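Local coordinates for sister chromatid cohesion protein (Chaetomium thermophilum, PDB 5T8V) that forms the C-terminal part of SCC2, which probably binds chromatin and serves as a loader of cohesin, at residues Ala125-Ala130 and Leu156-Arg161; Glu118-Leu123 and Leu194-Asp199. All blocks are in the same frame, centred on the assembly; numbering follows the deposited sequence.

Contact 1: Ala125-Ala130 and Leu156-Arg161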
ATOM      1  N   ALA A 125     -21.477   8.670  63.710  1.00 21.59           N
ATOM      2  CA  ALA A 125     -21.088   9.709  64.655  1.00 20.63           C
ATOM      3  C   ALA A 125     -19.582   9.936  64.629  1.00 20.37           C
ATOM      4  O   ALA A 125     -19.114  11.078  64.733  1.00 21.52           O
ATOM      5  CB  ALA A 125     -21.555   9.334  66.061  1.00 21.02           C
ATOM      6  N   ALA A 126     -18.805   8.862  64.473  1.00 17.85           N
ATOM      7  CA  ALA A 126     -17.353   8.995  64.424  1.00 17.69           C
ATOM      8  C   ALA A 126     -16.895   9.597  63.101  1.00 16.74           C
ATOM      9  O   ALA A 126     -16.013  10.463  63.080  1.00 17.10           O
ATOM     10  CB  ALA A 126     -16.694   7.634  64.645  1.00 18.16           C
ATOM     11  N   ILE A 127     -17.476   9.146  61.987  1.00 20.96           N
ATOM     12  CA  ILE A 127     -17.117   9.688  60.676  1.00 21.90           C
ATOM     13  C   ILE A 127     -17.283  11.203  60.670  1.00 23.49           C
ATOM     14  O   ILE A 127     -16.342  11.963  60.390  1.00 24.67           O
ATOM     15  CB  ILE A 127     -17.966   9.026  59.576  1.00 21.81           C
ATOM     16  CG1 ILE A 127     -17.641   7.532  59.487  1.00 22.80           C
ATOM     17  CG2 ILE A 127     -17.729   9.693  58.222  1.00 22.10           C
ATOM     18  CD1 ILE A 127     -18.587   6.740  58.606  1.00 23.35           C
ATOM     19  N   ARG A 128     -18.491  11.667  60.995  1.00 25.19           N
ATOM     20  CA  ARG A 128     -18.752  13.097  60.940  1.00 26.92           C
ATOM     21  C   ARG A 128     -18.094  13.848  62.091  1.00 26.65           C
ATOM     22  O   ARG A 128     -17.862  15.057  61.974  1.00 26.64           O
ATOM     23  CB  ARG A 128     -20.259  13.340  60.903  1.00 29.17           C
ATOM     24  CG  ARG A 128     -20.857  12.943  59.563  1.00 30.42           C
ATOM     25  CD  ARG A 128     -22.225  13.536  59.342  1.00 32.24           C
ATOM     26  NE  ARG A 128     -22.643  13.410  57.945  1.00 31.74           N
ATOM     27  CZ  ARG A 128     -22.356  14.287  56.988  1.00 30.49           C
ATOM     28  NH1 ARG A 128     -21.646  15.373  57.258  1.00 30.70           N
ATOM     29  NH2 ARG A 128     -22.783  14.078  55.751  1.00 29.78           N
ATOM     30  N   ALA A 129     -17.769  13.161  63.188  1.00 22.79           N
ATOM     31  CA  ALA A 129     -16.924  13.768  64.209  1.00 23.02           C
ATOM     32  C   ALA A 129     -15.552  14.105  63.637  1.00 22.74           C
ATOM     33  O   ALA A 129     -15.040  15.216  63.824  1.00 23.47           O
ATOM     34  CB  ALA A 129     -16.792  12.829  65.408  1.00 23.50           C
ATOM     35  N   ALA A 130     -14.943  13.149  62.928  1.00 20.30           N
ATOM     36  CA  ALA A 130     -13.676  13.415  62.255  1.00 20.11           C
ATOM     37  C   ALA A 130     -13.809  14.586  61.296  1.00 19.59           C
ATOM     38  O   ALA A 130     -12.968  15.494  61.285  1.00 19.76           O
ATOM     39  CB  ALA A 130     -13.204  12.169  61.507  1.00 19.73           C
ATOM     40  N   LEU A 156      -7.768   9.451  59.135  1.00 18.97           N
ATOM     41  CA  LEU A 156      -7.136   8.627  58.112  1.00 19.41           C
ATOM     42  C   LEU A 156      -7.454   7.151  58.316  1.00 19.78           C
ATOM     43  O   LEU A 156      -7.752   6.430  57.354  1.00 19.69           O
ATOM     44  CB  LEU A 156      -5.626   8.864  58.128  1.00 20.59           C
ATOM     45  CG  LEU A 156      -4.770   7.986  57.219  1.00 21.68           C
ATOM     46  CD1 LEU A 156      -5.218   8.094  55.767  1.00 21.05           C
ATOM     47  CD2 LEU A 156      -3.310   8.381  57.372  1.00 23.68           C
ATOM     48  N   SER A 157      -7.394   6.682  59.565  1.00 26.22           N
ATOM     49  CA  SER A 157      -7.775   5.304  59.848  1.00 27.37           C
ATOM     50  C   SER A 157      -9.201   5.035  59.393  1.00 25.75           C
ATOM     51  O   SER A 157      -9.464   4.062  58.679  1.00 26.11           O
ATOM     52  CB  SER A 157      -7.623   5.011  61.340  1.00 30.35           C
ATOM     53  OG  SER A 157      -6.268   5.115  61.736  1.00 33.76           O
ATOM     54  N   LEU A 158     -10.140   5.900  59.785  1.00 26.98           N
ATOM     55  CA  LEU A 158     -11.530   5.694  59.396  1.00 26.24           C
ATOM     56  C   LEU A 158     -11.680   5.642  57.882  1.00 26.00           C
ATOM     57  O   LEU A 158     -12.474   4.853  57.361  1.00 27.11           O
ATOM     58  CB  LEU A 158     -12.416   6.794  59.980  1.00 25.87           C
ATOM     59  CG  LEU A 158     -13.072   6.484  61.327  1.00 26.35           C
ATOM     60  CD1 LEU A 158     -13.814   7.707  61.834  1.00 26.19           C
ATOM     61  CD2 LEU A 158     -14.020   5.294  61.224  1.00 25.58           C
ATOM     62  N   CYS A 159     -10.936   6.476  57.156  1.00 22.32           N
ATOM     63  CA  CYS A 159     -11.003   6.430  55.700  1.00 22.00           C
ATOM     64  C   CYS A 159     -10.512   5.085  55.175  1.00 23.89           C
ATOM     65  O   CYS A 159     -11.174   4.450  54.343  1.00 24.27           O
ATOM     66  CB  CYS A 159     -10.192   7.579  55.100  1.00 21.37           C
ATOM     67  SG  CYS A 159     -10.945   9.206  55.330  1.00 20.30           S
ATOM     68  N   LYS A 160      -9.355   4.628  55.659  1.00 29.57           N
ATOM     69  CA  LYS A 160      -8.839   3.333  55.221  1.00 31.87           C
ATOM     70  C   LYS A 160      -9.848   2.219  55.483  1.00 32.00           C
ATOM     71  O   LYS A 160     -10.185   1.447  54.579  1.00 32.67           O
ATOM     72  CB  LYS A 160      -7.512   3.026  55.916  1.00 34.90           C
ATOM     73  CG  LYS A 160      -6.287   3.517  55.151  1.00 37.41           C
ATOM     74  CD  LYS A 160      -5.041   2.697  55.467  1.00 40.48           C
ATOM     75  CE  LYS A 160      -4.225   3.312  56.592  1.00 42.35           C
ATOM     76  NZ  LYS A 160      -3.005   2.503  56.889  1.00 45.93           N
ATOM     77  N   ARG A 161     -10.348   2.123  56.718  1.00 31.61           N
ATOM     78  CA  ARG A 161     -11.249   1.028  57.065  1.00 33.02           C
ATOM     79  C   ARG A 161     -12.588   1.155  56.347  1.00 31.98           C
ATOM     80  O   ARG A 161     -13.248   0.142  56.089  1.00 32.25           O
ATOM     81  CB  ARG A 161     -11.455   0.973  58.580  1.00 34.36           C
ATOM     82  CG  ARG A 161     -10.155   1.005  59.373  1.00 36.75           C
ATOM     83  CD  ARG A 161     -10.253   0.255  60.695  1.00 39.43           C
ATOM     84  NE  ARG A 161     -11.309   0.762  61.569  1.00 40.38           N
ATOM     85  CZ  ARG A 161     -11.207   1.849  62.330  1.00 41.00           C
ATOM     86  NH1 ARG A 161     -10.096   2.576  62.328  1.00 41.53           N
ATOM     87  NH2 ARG A 161     -12.227   2.217  63.092  1.00 40.92           N
TER
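L158 meets A126 and I127 through a single methyl group, CD1, in helix-on-helix packing between 120-136 and 149-172, near the N-terminal end of a helical, HEAT-repeat-containing fragment. The apolar contacts come first. CD1 lies 4.0 Å from the CB of A126, and both side chains leave their backbones heading for the opposite helix. I127 is directed more obliquely; its CG1, rather than the terminal CD1, makes a looser approach to the same leucine methyl, at 4.5 Å. One turn beyond A126, A130 repeats the small-residue pattern, its CB standing about 4.5 Å from L158 CD1. Two alanine methyls spaced four residues apart thus let a leucine branch come close to the helix surface.

A second kind of contact involves the main chain. L158 CD1 rests 3.7 Å from the carbonyl O of A126, a van der Waals approach and not a hydrogen bond. That oxygen accepts the helical bond from A130 N, at 2.9 Å, and is already engaged within its own helix. The same methyl lies 3.9 Å from I127 N. The nearest CA atoms, those of I127 and L158, are 7.0 Å apart, a fairly close approach that suits the small alanines.

Other parts of the chain complete the enclosure. L94 of helix 81-96 touches both A130 and L158, F102 packs on L158, and T97 reaches A126, leaving the three principal residues buried. I127 also touches D199 of helix 190-213.

No hydrogen bond or ion pair joins the two segments. About 118 Å² of surface is buried between them, 69 Å² of it on L158. The chemistry implies a contact resting on dispersion and shape: one leucine methyl over two alanine methyls and a carbonyl already used within its helix.

Contact 2: Glu118-Leu123 and Leu194-Asp199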
ATOM      1  N   GLU A 118     -26.487  -2.189  63.714  1.00 40.77           N
ATOM      2  CA  GLU A 118     -26.520  -1.539  65.017  1.00 42.64           C
ATOM      3  C   GLU A 118     -25.289  -0.682  65.275  1.00 40.03           C
ATOM      4  O   GLU A 118     -25.309   0.140  66.197  1.00 39.60           O
ATOM      5  CB  GLU A 118     -26.667  -2.593  66.115  1.00 46.48           C
ATOM      6  CG  GLU A 118     -27.894  -3.478  65.935  1.00 50.42           C
ATOM      7  CD  GLU A 118     -28.153  -4.377  67.126  1.00 56.01           C
ATOM      8  OE1 GLU A 118     -28.957  -5.322  66.991  1.00 57.97           O
ATOM      9  OE2 GLU A 118     -27.553  -4.140  68.197  1.00 58.44           O
ATOM     10  N   LEU A 119     -24.228  -0.849  64.483  1.00 32.20           N
ATOM     11  CA  LEU A 119     -23.034  -0.026  64.612  1.00 29.93           C
ATOM     12  C   LEU A 119     -23.198   1.346  63.976  1.00 28.89           C
ATOM     13  O   LEU A 119     -22.434   2.261  64.305  1.00 29.62           O
ATOM     14  CB  LEU A 119     -21.840  -0.728  63.964  1.00 29.02           C
ATOM     15  CG  LEU A 119     -21.552  -2.164  64.401  1.00 30.36           C
ATOM     16  CD1 LEU A 119     -20.581  -2.827  63.432  1.00 29.65           C
ATOM     17  CD2 LEU A 119     -21.004  -2.192  65.816  1.00 31.19           C
ATOM     18  N   LEU A 120     -24.171   1.511  63.082  1.00 27.71           N
ATOM     19  CA  LEU A 120     -24.225   2.725  62.272  1.00 26.10           C
ATOM     20  C   LEU A 120     -24.329   4.002  63.094  1.00 26.06           C
ATOM     21  O   LEU A 120     -23.720   5.006  62.689  1.00 26.41           O
ATOM     22  CB  LEU A 120     -25.389   2.632  61.277  1.00 25.59           C
ATOM     23  CG  LEU A 120     -25.334   1.502  60.244  1.00 25.52           C
ATOM     24  CD1 LEU A 120     -26.435   1.701  59.215  1.00 26.67           C
ATOM     25  CD2 LEU A 120     -23.975   1.410  59.557  1.00 23.96           C
ATOM     26  N   PRO A 121     -25.070   4.061  64.202  1.00 21.44           N
ATOM     27  CA  PRO A 121     -25.092   5.302  64.991  1.00 21.51           C
ATOM     28  C   PRO A 121     -23.706   5.746  65.437  1.00 20.96           C
ATOM     29  O   PRO A 121     -23.286   6.875  65.152  1.00 20.22           O
ATOM     30  CB  PRO A 121     -25.986   4.937  66.181  1.00 23.09           C
ATOM     31  CG  PRO A 121     -26.899   3.894  65.643  1.00 23.69           C
ATOM     32  CD  PRO A 121     -26.067   3.090  64.684  1.00 22.81           C
ATOM     33  N   ASN A 122     -22.979   4.865  66.128  1.00 26.14           N
ATOM     34  CA  ASN A 122     -21.640   5.214  66.594  1.00 26.17           C
ATOM     35  C   ASN A 122     -20.675   5.403  65.429  1.00 25.37           C
ATOM     36  O   ASN A 122     -19.862   6.336  65.434  1.00 24.71           O
ATOM     37  CB  ASN A 122     -21.120   4.141  67.547  1.00 27.84           C
ATOM     38  CG  ASN A 122     -21.866   4.118  68.865  1.00 29.89           C
ATOM     39  OD1 ASN A 122     -22.550   5.077  69.221  1.00 30.14           O
ATOM     40  ND2 ASN A 122     -21.730   3.023  69.602  1.00 31.70           N
ATOM     41  N   LEU A 123     -20.741   4.527  64.426  1.00 29.65           N
ATOM     42  CA  LEU A 123     -19.842   4.636  63.281  1.00 28.09           C
ATOM     43  C   LEU A 123     -20.005   5.981  62.582  1.00 27.02           C
ATOM     44  O   LEU A 123     -19.034   6.725  62.399  1.00 27.77           O
ATOM     45  CB  LEU A 123     -20.101   3.483  62.309  1.00 27.72           C
ATOM     46  CG  LEU A 123     -19.371   3.553  60.966  1.00 26.99           C
ATOM     47  CD1 LEU A 123     -17.868   3.666  61.167  1.00 27.23           C
ATOM     48  CD2 LEU A 123     -19.710   2.338  60.120  1.00 26.89           C
ATOM     49  N   LEU A 194     -27.208   4.438  52.542  1.00 36.80           N
ATOM     50  CA  LEU A 194     -26.868   5.663  51.817  1.00 36.41           C
ATOM     51  C   LEU A 194     -26.283   6.745  52.713  1.00 34.12           C
ATOM     52  O   LEU A 194     -25.207   7.276  52.379  1.00 35.49           O
ATOM     53  CB  LEU A 194     -28.103   6.182  51.076  1.00 39.51           C
ATOM     54  CG  LEU A 194     -28.122   5.904  49.573  1.00 42.85           C
ATOM     55  CD1 LEU A 194     -28.019   4.411  49.295  1.00 44.64           C
ATOM     56  CD2 LEU A 194     -29.382   6.484  48.949  1.00 45.69           C
ATOM     57  N   PRO A 195     -26.915   7.135  53.821  1.00 19.80           N
ATOM     58  CA  PRO A 195     -26.309   8.171  54.676  1.00 18.97           C
ATOM     59  C   PRO A 195     -24.884   7.848  55.090  1.00 18.53           C
ATOM     60  O   PRO A 195     -24.047   8.753  55.177  1.00 18.50           O
ATOM     61  CB  PRO A 195     -27.259   8.223  55.878  1.00 19.61           C
ATOM     62  CG  PRO A 195     -28.561   7.754  55.344  1.00 20.84           C
ATOM     63  CD  PRO A 195     -28.233   6.713  54.318  1.00 20.85           C
ATOM     64  N   LEU A 196     -24.587   6.573  55.344  1.00 23.23           N
ATOM     65  CA  LEU A 196     -23.221   6.177  55.664  1.00 23.51           C
ATOM     66  C   LEU A 196     -22.277   6.501  54.512  1.00 23.73           C
ATOM     67  O   LEU A 196     -21.193   7.063  54.717  1.00 24.46           O
ATOM     68  CB  LEU A 196     -23.185   4.685  55.993  1.00 23.90           C
ATOM     69  CG  LEU A 196     -21.828   4.087  56.352  1.00 23.57           C
ATOM     70  CD1 LEU A 196     -21.323   4.653  57.669  1.00 23.51           C
ATOM     71  CD2 LEU A 196     -21.938   2.579  56.421  1.00 24.41           C
ATOM     72  N   MET A 197     -22.679   6.155  53.287  1.00 26.53           N
ATOM     73  CA  MET A 197     -21.866   6.475  52.118  1.00 26.50           C
ATOM     74  C   MET A 197     -21.638   7.975  52.007  1.00 25.15           C
ATOM     75  O   MET A 197     -20.512   8.429  51.774  1.00 25.72           O
ATOM     76  CB  MET A 197     -22.540   5.942  50.852  1.00 29.45           C
ATOM     77  CG  MET A 197     -22.746   4.437  50.842  1.00 31.66           C
ATOM     78  SD  MET A 197     -21.207   3.519  51.042  1.00 32.11           S
ATOM     79  CE  MET A 197     -21.418   2.257  49.790  1.00 34.52           C
ATOM     80  N   THR A 198     -22.702   8.767  52.161  1.00 16.72           N
ATOM     81  CA  THR A 198     -22.546  10.217  52.116  1.00 16.55           C
ATOM     82  C   THR A 198     -21.543  10.689  53.161  1.00 15.80           C
ATOM     83  O   THR A 198     -20.676  11.522  52.870  1.00 16.65           O
ATOM     84  CB  THR A 198     -23.898  10.900  52.321  1.00 17.92           C
ATOM     85  OG1 THR A 198     -24.791  10.520  51.267  1.00 20.20           O
ATOM     86  CG2 THR A 198     -23.753  12.425  52.328  1.00 17.31           C
ATOM     87  N   ASP A 199     -21.642  10.167  54.385  1.00 21.76           N
ATOM     88  CA  ASP A 199     -20.683  10.526  55.424  1.00 22.83           C
ATOM     89  C   ASP A 199     -19.258  10.229  54.975  1.00 21.60           C
ATOM     90  O   ASP A 199     -18.354  11.057  55.141  1.00 22.03           O
ATOM     91  CB  ASP A 199     -21.008   9.774  56.716  1.00 26.09           C
ATOM     92  CG  ASP A 199     -22.375  10.123  57.267  1.00 28.53           C
ATOM     93  OD1 ASP A 199     -23.131  10.850  56.584  1.00 30.10           O
ATOM     94  OD2 ASP A 199     -22.699   9.663  58.380  1.00 29.15           O
TER
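L196 projects both of its methyls at helix 120-136, meeting L120 with one and L123 with the other, in helix-on-helix packing near the N-terminal end of a helical, HEAT-repeat-containing fragment. This is the compact half. CD1 lies 3.7 Å from CD2 of L123, while CD2 faces CD2 of L120 at 3.9 Å. The leucine fork therefore spans two residues three apart in sequence, and its side chain crosses each of theirs at about a right angle. With CG anti to the backbone N (chi1 180°), L196 sends this CD1/CD2 fork out toward L120 and L123. I166 of helix 149-172 touches L123 and L196, and F102 adds to the cover over L123.

Away from this buried trio the contact opens out. E118 and P121 form the solvent side and do not touch the facing segment. P195, though exposed, touches E124 of helix 120-136; it also marks a kink in helix 190-213, since its N makes no bond to the preceding turn. Beyond it, on the side turned away from helix 120-136, T198 OG1, which K249 NZ also bonds, donates a weak hydrogen bond to the carbonyl O of L194, at 3.5 Å.

Overall arrangement
Contacts 1 and 2 are centred about 10 Å apart and share helix 120-136, which packs against helix 149-172 in contact 1 and helix 190-213 in contact 2. Along the chain, contact 1 is nested within the loop that contact 2 closes. The two are physically coupled: R128 NE forms a salt bridge with D199 OD1 at 2.9 Å, and the CD1 atoms of I127 and L196 approach to 3.6 Å. Both lie more than 60 Å from the centre of this elongated chain. The three helices thus pack against one another as a local bundle at the N-terminal end of the SCC2 fragment.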